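Local coordinates for alpha-n-acetylglucosaminidase family protein (PDB 4A42), which probably binds carbohydrate, as a family 32 carbohydrate-binding module of a multimodular clostridial alpha-N-acetylglucosaminidase, at residues P57-E62 against N135-K140; S76-V81 against Y90-S95; T102-E107 against N119-G124; V130-N135 against I144-G149. All blocks are in the same frame, centred on the assembly; numbering follows the deposited sequence. Where two conformers were deposited one is given.

Contact 1. Residues P57-E62 against N135-K140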
# COMPACT_ATOMS: atom_id res chain seq x y z
N PRO A 57 -11.53 0.70 -5.26
CA PRO A 57 -11.43 1.80 -6.20
C PRO A 57 -12.42 1.66 -7.32
O PRO A 57 -12.97 0.61 -7.57
CB PRO A 57 -10.00 1.68 -6.73
CG PRO A 57 -9.61 0.30 -6.46
CD PRO A 57 -10.27 -0.05 -5.18
N GLY A 58 -12.65 2.78 -7.98
CA GLY A 58 -13.48 2.84 -9.15
C GLY A 58 -12.60 2.57 -10.38
O GLY A 58 -11.56 1.96 -10.28
N GLN A 59 -13.05 2.98 -11.55
CA GLN A 59 -12.40 2.63 -12.81
C GLN A 59 -11.33 3.58 -13.32
O GLN A 59 -11.07 3.62 -14.51
CB GLN A 59 -13.43 2.34 -13.89
CG GLN A 59 -14.45 1.26 -13.52
CD GLN A 59 -13.83 0.05 -12.86
OE1 GLN A 59 -13.43 0.10 -11.70
NE2 GLN A 59 -13.76 -1.05 -13.58
N GLU A 60 -10.74 4.38 -12.45
CA GLU A 60 -9.67 5.26 -12.89
C GLU A 60 -8.53 4.39 -13.41
O GLU A 60 -8.28 3.33 -12.87
CB GLU A 60 -9.16 6.12 -11.75
N GLU A 61 -7.86 4.87 -14.45
CA GLU A 61 -6.81 4.11 -15.12
C GLU A 61 -5.65 3.79 -14.19
O GLU A 61 -5.09 2.71 -14.24
CB GLU A 61 -6.31 4.88 -16.35
N GLU A 62 -5.27 4.74 -13.35
CA GLU A 62 -4.22 4.47 -12.39
C GLU A 62 -4.80 4.50 -10.98
O GLU A 62 -4.94 5.58 -10.40
CB GLU A 62 -3.11 5.50 -12.54
N ASN A 135 -2.88 -2.37 -10.80
CA ASN A 135 -3.31 -2.49 -12.18
C ASN A 135 -4.14 -3.71 -12.54
O ASN A 135 -4.35 -3.97 -13.70
CB ASN A 135 -2.14 -2.33 -13.15
CG ASN A 135 -1.11 -3.39 -12.98
OD1 ASN A 135 -0.35 -3.34 -12.04
ND2 ASN A 135 -1.06 -4.33 -13.91
N SER A 136 -4.58 -4.47 -11.56
CA SER A 136 -5.46 -5.58 -11.83
C SER A 136 -6.92 -5.14 -11.79
O SER A 136 -7.23 -4.00 -11.48
CB SER A 136 -5.21 -6.74 -10.87
OG SER A 136 -4.93 -6.26 -9.58
N GLU A 137 -7.80 -6.06 -12.13
CA GLU A 137 -9.23 -5.84 -12.03
C GLU A 137 -9.72 -6.32 -10.67
O GLU A 137 -9.09 -7.11 -10.02
CB GLU A 137 -9.94 -6.62 -13.13
CG GLU A 137 -9.61 -6.14 -14.53
CD GLU A 137 -9.95 -4.67 -14.72
OE1 GLU A 137 -11.01 -4.26 -14.21
OE2 GLU A 137 -9.19 -3.93 -15.37
N ASN A 138 -11.01 -5.86 -10.41
CA ASN A 138 -11.66 -6.10 -9.11
C ASN A 138 -10.76 -5.91 -7.89
O ASN A 138 -10.77 -6.73 -6.98
CB ASN A 138 -12.35 -7.47 -9.06
CG ASN A 138 -11.42 -8.63 -9.41
OD1 ASN A 138 -10.55 -9.01 -8.62
ND2 ASN A 138 -11.63 -9.21 -10.59
N VAL A 139 -10.02 -4.73 -7.94
CA VAL A 139 -9.21 -4.51 -6.75
C VAL A 139 -10.03 -4.21 -5.50
O VAL A 139 -10.81 -3.29 -5.51
CB VAL A 139 -8.25 -3.33 -7.00
CG1 VAL A 139 -7.49 -2.95 -5.77
CG2 VAL A 139 -7.29 -3.66 -8.13
N LYS A 140 -9.82 -4.97 -4.43
CA LYS A 140 -10.46 -4.67 -3.16
C LYS A 140 -9.42 -4.89 -2.09
O LYS A 140 -9.07 -6.00 -1.80
CB LYS A 140 -11.67 -5.58 -2.93
CG LYS A 140 -12.65 -5.55 -4.07
CD LYS A 140 -13.88 -6.40 -3.82
CE LYS A 140 -14.87 -6.21 -4.94
NZ LYS A 140 -16.16 -6.87 -4.70
O HOH W 1 -12.18 -2.05 -7.53

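Contact 2. Residues S76-V81 against Y90-S95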
# COMPACT_ATOMS: atom_id res chain seq x y z
N SER A 76 10.66 -1.73 7.10
CA SER A 76 11.22 -3.07 6.98
C SER A 76 10.41 -4.06 6.13
O SER A 76 10.96 -4.96 5.53
CB SER A 76 11.50 -3.69 8.35
OG SER A 76 10.35 -4.16 8.99
N ALA A 77 9.10 -3.91 6.16
CA ALA A 77 8.24 -4.86 5.47
C ALA A 77 6.86 -4.29 5.24
O ALA A 77 6.42 -3.39 5.96
CB ALA A 77 8.14 -6.17 6.25
N ILE A 78 6.19 -4.80 4.21
CA ILE A 78 4.87 -4.33 3.84
C ILE A 78 3.94 -5.49 3.48
O ILE A 78 4.30 -6.35 2.67
CB ILE A 78 4.93 -3.33 2.65
CG1 ILE A 78 5.80 -2.11 3.02
CG2 ILE A 78 3.52 -2.92 2.22
CD1 ILE A 78 6.20 -1.23 1.85
N ASP A 79 2.75 -5.51 4.07
CA ASP A 79 1.71 -6.47 3.68
C ASP A 79 0.54 -5.76 3.00
O ASP A 79 0.07 -4.73 3.46
CB ASP A 79 1.10 -7.18 4.89
CG ASP A 79 2.06 -8.11 5.58
OD1 ASP A 79 3.10 -8.44 4.98
OD2 ASP A 79 1.76 -8.50 6.73
N ILE A 80 0.04 -6.36 1.92
CA ILE A 80 -1.19 -5.90 1.29
C ILE A 80 -2.20 -7.03 1.39
O ILE A 80 -1.99 -8.11 0.85
CB ILE A 80 -0.99 -5.56 -0.20
CG1 ILE A 80 0.13 -4.54 -0.36
CG2 ILE A 80 -2.30 -5.04 -0.82
CD1 ILE A 80 0.64 -4.42 -1.78
N VAL A 81 -3.29 -6.78 2.09
CA VAL A 81 -4.34 -7.78 2.24
C VAL A 81 -5.31 -7.58 1.08
O VAL A 81 -5.96 -6.53 0.99
CB VAL A 81 -5.05 -7.63 3.60
CG1 VAL A 81 -6.11 -8.70 3.76
CG2 VAL A 81 -4.03 -7.73 4.74
N TYR A 90 0.41 -5.15 -8.86
CA TYR A 90 0.73 -3.98 -8.04
C TYR A 90 2.21 -3.64 -8.09
O TYR A 90 3.04 -4.49 -8.46
CB TYR A 90 0.30 -4.20 -6.58
CG TYR A 90 1.16 -5.22 -5.84
CD1 TYR A 90 0.93 -6.58 -5.97
CD2 TYR A 90 2.22 -4.81 -5.03
CE1 TYR A 90 1.72 -7.52 -5.31
CE2 TYR A 90 3.01 -5.75 -4.35
CZ TYR A 90 2.75 -7.10 -4.50
OH TYR A 90 3.52 -8.06 -3.86
N SER A 91 2.51 -2.41 -7.71
CA SER A 91 3.88 -1.98 -7.42
C SER A 91 3.89 -1.13 -6.16
O SER A 91 2.86 -0.61 -5.73
CB SER A 91 4.47 -1.20 -8.60
OG SER A 91 3.77 0.02 -8.83
N ILE A 92 5.07 -1.04 -5.56
CA ILE A 92 5.28 -0.25 -4.37
C ILE A 92 6.46 0.68 -4.63
O ILE A 92 7.51 0.24 -5.10
CB ILE A 92 5.61 -1.15 -3.17
CG1 ILE A 92 4.52 -2.24 -3.00
CG2 ILE A 92 5.73 -0.33 -1.89
CD1 ILE A 92 4.75 -3.12 -1.78
N GLU A 93 6.26 1.96 -4.36
CA GLU A 93 7.28 2.99 -4.54
C GLU A 93 7.48 3.71 -3.22
O GLU A 93 6.55 3.85 -2.44
CB GLU A 93 6.85 4.02 -5.57
CG GLU A 93 6.77 3.53 -7.01
CD GLU A 93 6.05 4.54 -7.89
OE1 GLU A 93 4.82 4.62 -7.79
OE2 GLU A 93 6.72 5.27 -8.64
N ILE A 94 8.70 4.18 -2.96
CA ILE A 94 8.95 5.00 -1.79
C ILE A 94 9.64 6.30 -2.20
O ILE A 94 10.28 6.35 -3.26
CB ILE A 94 9.79 4.26 -0.73
CG1 ILE A 94 11.13 3.81 -1.31
CG2 ILE A 94 9.00 3.08 -0.16
CD1 ILE A 94 12.10 3.26 -0.27
N SER A 95 9.49 7.33 -1.38
CA SER A 95 10.13 8.62 -1.64
C SER A 95 10.42 9.35 -0.34
O SER A 95 9.76 9.12 0.68
CB SER A 95 9.24 9.50 -2.53
OG SER A 95 9.89 10.72 -2.84

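Contact 3. Residues T102-E107 against N119-G124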
# COMPACT_ATOMS: atom_id res chain seq x y z
N THR A 102 11.24 5.79 -5.85
CA THR A 102 11.93 4.53 -6.09
C THR A 102 10.98 3.33 -6.01
O THR A 102 10.40 3.04 -4.96
CB THR A 102 13.10 4.33 -5.10
OG1 THR A 102 14.01 5.43 -5.23
CG2 THR A 102 13.83 3.03 -5.39
N LYS A 103 10.83 2.64 -7.13
CA LYS A 103 9.99 1.46 -7.20
C LYS A 103 10.75 0.29 -6.62
O LYS A 103 11.70 -0.17 -7.19
CB LYS A 103 9.55 1.18 -8.65
CG LYS A 103 8.43 0.14 -8.80
CD LYS A 103 7.88 0.02 -10.16
CE LYS A 103 7.28 1.30 -10.67
NZ LYS A 103 6.72 1.24 -12.03
N ILE A 104 10.29 -0.20 -5.48
CA ILE A 104 11.01 -1.24 -4.74
C ILE A 104 10.39 -2.62 -4.90
O ILE A 104 11.05 -3.62 -4.62
CB ILE A 104 11.11 -0.91 -3.24
CG1 ILE A 104 9.71 -0.66 -2.66
CG2 ILE A 104 12.04 0.29 -2.99
CD1 ILE A 104 9.65 -0.72 -1.15
N VAL A 105 9.13 -2.68 -5.32
CA VAL A 105 8.48 -3.94 -5.65
C VAL A 105 7.71 -3.72 -6.94
O VAL A 105 6.96 -2.77 -7.06
CB VAL A 105 7.48 -4.40 -4.56
CG1 VAL A 105 6.75 -5.67 -5.02
CG2 VAL A 105 8.18 -4.63 -3.24
N ASP A 106 7.91 -4.59 -7.92
CA ASP A 106 7.21 -4.44 -9.18
C ASP A 106 6.54 -5.74 -9.55
O ASP A 106 7.15 -6.64 -10.15
CB ASP A 106 8.16 -3.99 -10.30
CG ASP A 106 7.42 -3.64 -11.58
OD1 ASP A 106 6.20 -3.93 -11.66
OD2 ASP A 106 8.04 -3.08 -12.50
N GLU A 107 5.26 -5.84 -9.19
CA GLU A 107 4.47 -7.04 -9.43
C GLU A 107 3.31 -6.76 -10.36
O GLU A 107 2.23 -7.34 -10.23
CB GLU A 107 3.94 -7.60 -8.10
CG GLU A 107 5.02 -8.28 -7.27
CD GLU A 107 5.51 -9.55 -7.92
OE1 GLU A 107 4.85 -10.03 -8.86
OE2 GLU A 107 6.55 -10.08 -7.47
N ASN A 119 5.94 -8.27 1.38
CA ASN A 119 7.26 -7.97 0.82
C ASN A 119 8.21 -7.47 1.90
O ASN A 119 7.91 -6.51 2.60
CB ASN A 119 7.17 -6.91 -0.28
CG ASN A 119 6.53 -7.44 -1.55
OD1 ASN A 119 5.35 -7.23 -1.79
ND2 ASN A 119 7.31 -8.13 -2.36
N ILE A 120 9.37 -8.10 2.01
CA ILE A 120 10.41 -7.66 2.95
C ILE A 120 11.45 -6.79 2.24
O ILE A 120 12.02 -7.18 1.22
CB ILE A 120 11.09 -8.85 3.63
CG1 ILE A 120 10.05 -9.68 4.40
CG2 ILE A 120 12.22 -8.39 4.56
CD1 ILE A 120 9.77 -11.04 3.79
N LEU A 121 11.70 -5.59 2.78
CA LEU A 121 12.56 -4.62 2.12
C LEU A 121 14.03 -4.89 2.41
O LEU A 121 14.37 -5.50 3.43
CB LEU A 121 12.18 -3.19 2.51
CG LEU A 121 10.96 -2.57 1.85
CD1 LEU A 121 9.69 -3.28 2.27
CD2 LEU A 121 10.86 -1.07 2.14
N LYS A 122 14.91 -4.43 1.52
CA LYS A 122 16.34 -4.51 1.75
C LYS A 122 16.67 -3.83 3.06
O LYS A 122 15.95 -2.93 3.50
CB LYS A 122 17.12 -3.85 0.61
N SER A 123 17.77 -4.23 3.70
CA SER A 123 18.16 -3.60 4.94
C SER A 123 18.39 -2.12 4.73
O SER A 123 18.88 -1.70 3.69
CB SER A 123 19.42 -4.27 5.49
OG SER A 123 19.95 -3.58 6.60
N GLY A 124 17.99 -1.31 5.70
CA GLY A 124 18.29 0.11 5.67
C GLY A 124 17.42 0.95 4.77
O GLY A 124 17.78 2.08 4.43
O HOH W 2 6.68 -10.01 -4.27

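Contact 4. Residues V130-N135 against I144-G149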
# COMPACT_ATOMS: atom_id res chain seq x y z
N VAL A 130 4.98 6.25 0.90
CA VAL A 130 4.89 4.92 0.34
C VAL A 130 3.68 4.90 -0.59
O VAL A 130 2.55 5.16 -0.16
CB VAL A 130 4.77 3.84 1.44
CG1 VAL A 130 4.97 2.45 0.85
CG2 VAL A 130 5.79 4.09 2.55
N ARG A 131 3.93 4.61 -1.86
CA ARG A 131 2.89 4.64 -2.87
C ARG A 131 2.65 3.26 -3.46
O ARG A 131 3.59 2.54 -3.81
CB ARG A 131 3.21 5.66 -3.97
CG ARG A 131 2.10 5.80 -5.02
CD ARG A 131 2.30 7.02 -5.89
NE ARG A 131 3.44 6.88 -6.78
CZ ARG A 131 3.91 7.85 -7.55
NH1 ARG A 131 3.32 9.04 -7.53
NH2 ARG A 131 4.96 7.64 -8.34
N PHE A 132 1.37 2.89 -3.54
CA PHE A 132 0.92 1.61 -4.06
C PHE A 132 0.14 1.85 -5.33
O PHE A 132 -0.79 2.65 -5.35
CB PHE A 132 0.02 0.91 -3.02
CG PHE A 132 0.72 0.57 -1.74
CD1 PHE A 132 0.92 1.55 -0.77
CD2 PHE A 132 1.19 -0.71 -1.50
CE1 PHE A 132 1.59 1.25 0.40
CE2 PHE A 132 1.85 -1.02 -0.31
CZ PHE A 132 2.06 -0.03 0.63
N ASN A 133 0.52 1.17 -6.40
CA ASN A 133 -0.22 1.28 -7.64
C ASN A 133 -0.82 -0.07 -7.95
O ASN A 133 -0.17 -1.09 -7.79
CB ASN A 133 0.71 1.73 -8.76
CG ASN A 133 1.57 2.90 -8.33
OD1 ASN A 133 1.06 4.01 -8.13
ND2 ASN A 133 2.87 2.66 -8.16
N PHE A 134 -2.09 -0.08 -8.35
CA PHE A 134 -2.78 -1.34 -8.62
C PHE A 134 -3.28 -1.35 -10.05
O PHE A 134 -3.98 -0.44 -10.48
CB PHE A 134 -3.95 -1.53 -7.65
CG PHE A 134 -3.54 -1.50 -6.21
CD1 PHE A 134 -2.83 -2.56 -5.66
CD2 PHE A 134 -3.83 -0.41 -5.41
CE1 PHE A 134 -2.44 -2.54 -4.34
CE2 PHE A 134 -3.44 -0.39 -4.07
CZ PHE A 134 -2.75 -1.45 -3.53
N ASN A 135 -2.88 -2.37 -10.80
CA ASN A 135 -3.31 -2.49 -12.18
C ASN A 135 -4.14 -3.71 -12.54
O ASN A 135 -4.35 -3.97 -13.70
CB ASN A 135 -2.14 -2.33 -13.15
CG ASN A 135 -1.11 -3.39 -12.98
OD1 ASN A 135 -0.35 -3.34 -12.04
ND2 ASN A 135 -1.06 -4.33 -13.91
N ILE A 144 -3.57 -2.32 4.33
CA ILE A 144 -2.16 -2.19 3.98
C ILE A 144 -1.39 -1.94 5.26
O ILE A 144 -1.68 -1.00 6.00
CB ILE A 144 -1.90 -1.04 2.99
CG1 ILE A 144 -2.54 -1.38 1.64
CG2 ILE A 144 -0.40 -0.78 2.83
CD1 ILE A 144 -2.50 -0.25 0.66
N LYS A 145 -0.45 -2.82 5.54
CA LYS A 145 0.36 -2.74 6.74
C LYS A 145 1.81 -2.40 6.39
O LYS A 145 2.39 -3.05 5.57
CB LYS A 145 0.28 -4.06 7.50
CG LYS A 145 -1.14 -4.51 7.76
CD LYS A 145 -1.24 -5.82 8.47
CE LYS A 145 -2.62 -6.44 8.32
NZ LYS A 145 -2.75 -7.84 8.85
N ILE A 146 2.33 -1.36 7.03
CA ILE A 146 3.69 -0.91 6.74
C ILE A 146 4.49 -1.02 8.01
O ILE A 146 4.33 -0.22 8.90
CB ILE A 146 3.70 0.54 6.23
CG1 ILE A 146 2.87 0.65 4.95
CG2 ILE A 146 5.12 0.99 5.96
CD1 ILE A 146 2.57 2.03 4.53
N TYR A 147 5.34 -2.03 8.09
CA TYR A 147 6.06 -2.32 9.32
C TYR A 147 7.42 -1.63 9.42
O TYR A 147 8.20 -1.62 8.50
CB TYR A 147 6.21 -3.80 9.56
CG TYR A 147 4.97 -4.66 9.45
CD1 TYR A 147 3.97 -4.63 10.40
CD2 TYR A 147 4.84 -5.57 8.44
CE1 TYR A 147 2.86 -5.45 10.30
CE2 TYR A 147 3.74 -6.37 8.34
CZ TYR A 147 2.76 -6.32 9.28
OH TYR A 147 1.69 -7.17 9.14
N LYS A 148 7.67 -1.05 10.59
CA LYS A 148 8.95 -0.47 10.88
C LYS A 148 9.62 -1.55 11.69
O LYS A 148 9.13 -1.95 12.74
CB LYS A 148 8.77 0.77 11.74
N GLY A 149 10.76 -2.02 11.20
CA GLY A 149 11.45 -3.09 11.87
C GLY A 149 10.45 -3.97 12.59
O GLY A 149 9.33 -4.16 12.14

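Contact 1. Residues P57-E62 against N135-K140
Pro-57 and Val-139 form the apolar part of a small contact between two loops of a beta-sandwich of the F5/8 type C (discoidin-like) family. The loop holding 57-62 leads from strand 33-36 into strand 63-69, both in one sheet, whereas 135-140 carries the chain from strand 126-134 of that sheet over to strand 141-148 of the other. Neither segment is helix or strand, and the buried surface is only 122 Å², which fits a local meeting of loops better than an extended interface.

The proline ring and the valine branch cross at about a right angle. Pro-57 CG lies 3.9 Å from Val-139 CB, and its neighbour Pro-57 CD comes to 3.3 Å from Val-139 O, so the ring meets backbone as well as side chain. Because Val-139 CG1 stands anti to the backbone N (chi1 173°), this methyl lies alongside the proline, 3.9 Å from Pro-57 CG. The other methyl packs on the last strand residue before the loop, with Val-139 CG2 4.0 Å from Phe-134 CB. Val-139 touches both the proline and Phe-134, on directions roughly at right angles.

Farther out, the long side chains of Gln-59 and Glu-137 reach toward each other at the exposed outside of the loops. The loops are anchored separately: Gly-58 N bonds to Ser-38 OG, and Ser-136 OG to Lys-89 N. Between the two backbones sits one water that donates to two carbonyls, 2.8 Å from Pro-57 O and 2.7 Å from Val-139 O.

Contact 2. Residues S76-V81 against Y90-S95
Ile-80 sets its terminal methyl over one face of the Tyr-90 ring, and the two side chains cross obliquely. Ile-80 CD1 is 4.0 Å from the centroid of the Tyr-90 ring and 29° off the ring normal, which qualifies as a CH-pi contact. The offset is toward one side of the ring, where Ile-80 CD1 comes to 3.6 Å from Tyr-90 CD2. Tyr-90 takes the less common first torsion, with CG lodged between the backbone N and the carbonyl carbon (chi1 70°), and this places the ring beside the isoleucine. The phenol end is held from outside the pair, by a hydrogen bond of Tyr-90 OH with Asn-119 OD1.

Ile-78 and Ile-92 meet differently, reaching toward each other tip to tip. Their branches interlock reciprocally: Ile-78 CD1 is 3.9 Å from Ile-92 CG2, while Ile-92 CD1 is 4.2 Å from Ile-78 CG2.

Strands 77-81 and 90-95 belong to opposing sheets of the beta-sandwich. Their axes pass 10.5 Å apart with an angle of 144° between their chain directions, a spacing bridged by side chains alone. Alternation along each strand sends Ile-78 and Ile-80, like Tyr-90 and Ile-92, into the interior, whereas Asp-79 turns outward to bond Tyr-147 and Ser-118. Phe-132 packs beside three of these chains, Ile-78, Ile-80 and Ile-92. Ser-76 and Ala-77 both face Tyr-147 in a classic beta bulge. Between the two pairs, Ile-80 CD1 is 4.3 Å from Ile-92 CD1, a looser approach.

Contact 3. Residues T102-E107 against N119-G124
The flat carboxamide of Asn-119 rests with one face on the branched end of Val-105, both methyls lying on the same side of its plane. The two side chains come from opposite directions. Val-105 CG2 sits beneath the middle of the group, 3.7 Å from Asn-119 CG, and Val-105 CG1 is 3.7 Å from Asn-119 ND2. The amide's polar atoms meanwhile have other partners. Asn-119 OD1 accepts the hydroxyl of Tyr-90, and Asn-119 ND2 donates to a water 2.8 Å away. That water in turn donates to Glu-107 OE2 at 3.2 Å, so a second flat group, the Glu-107 carboxylate, is linked to the amide through solvent.

Next along the segments, Ile-104 and Leu-121 cross at a slant, with Ile-104 CD1 3.5 Å from Leu-121 CD2 and 3.8 Å from Leu-121 CG. A first torsion of 55° tucks CG1 of Ile-104 in over its own backbone, flanked by N and C, and from there CD1 extends to the leucine. Two consecutive residues, Ile-104 and Val-105, direct their side chains at the other segment because both face Ile-92 in a classic beta bulge, which interrupts the usual strand alternation.

Strand 102-107 pairs with 90-95 in one sheet of the sandwich, and 116-120 is an edge strand of the other. The contact therefore joins the two sheets along a partly exposed side of the fold. Here the amide serves as a cover for apolar methyls while its oxygen and nitrogen are bonded to different partners, an accepting and a donating role that together set which way round the group is turned.

Contact 4. Residues V130-N135 against I144-G149
Packing is tightest where Ile-144 lies against the Phe-132 ring, the two side chains sliding past each other in opposite directions. Ile-144 CD1 lies over the middle of the Phe-132 ring, 4.1 Å from its centroid and only 11° off the normal, a CH-pi contact. The other branch comes closer still, Ile-144 CG2 being 3.4 Å from Phe-132 CZ. With CG1 anti to the carbonyl carbon (chi1 -67°), Ile-144 presents both branches to the same ring.

Packing relaxes on either side of that pair. Ile-146 CD1 approaches the edge of the Phe-132 ring, 4.3 Å from CE1, and stands 4.2 Å from Val-130 CB. Ile-144 CD1 likewise meets the Phe-134 ring at its edge, 4.4 Å from CZ.

The intervening residues belong to the outer surfaces: Arg-131 forms a salt bridge with Glu-93 and a cation-pi contact with Trp-101, while Lys-145 pairs with Glu-51. Strands 130-134 and 144-148 run at 147° with axes 10.5 Å apart, as facing layers of the sandwich. The former is flanked by strands 63-69 and 90-95 in its sheet, the latter by 24-25 and 77-82.

From the N terminus, contact 1 opens first, at 57-62, and closes only at 135-140, gathering most of the chain into one long loop. Within it contact 2 closes a short loop between 76-81 and 90-95, then contact 3 closes another between 102-107 and 119-124, in series. Contact 4 opens at 130-135, before contact 1 has closed, and ends at 144-149, so these two cross and share Asn-135. Contacts 2 and 4, with centres about 3 Å apart, join neighbouring strands of both sheets through the interior. Contact 3 ties the sheets along one side, and contact 1 joins loops at one end.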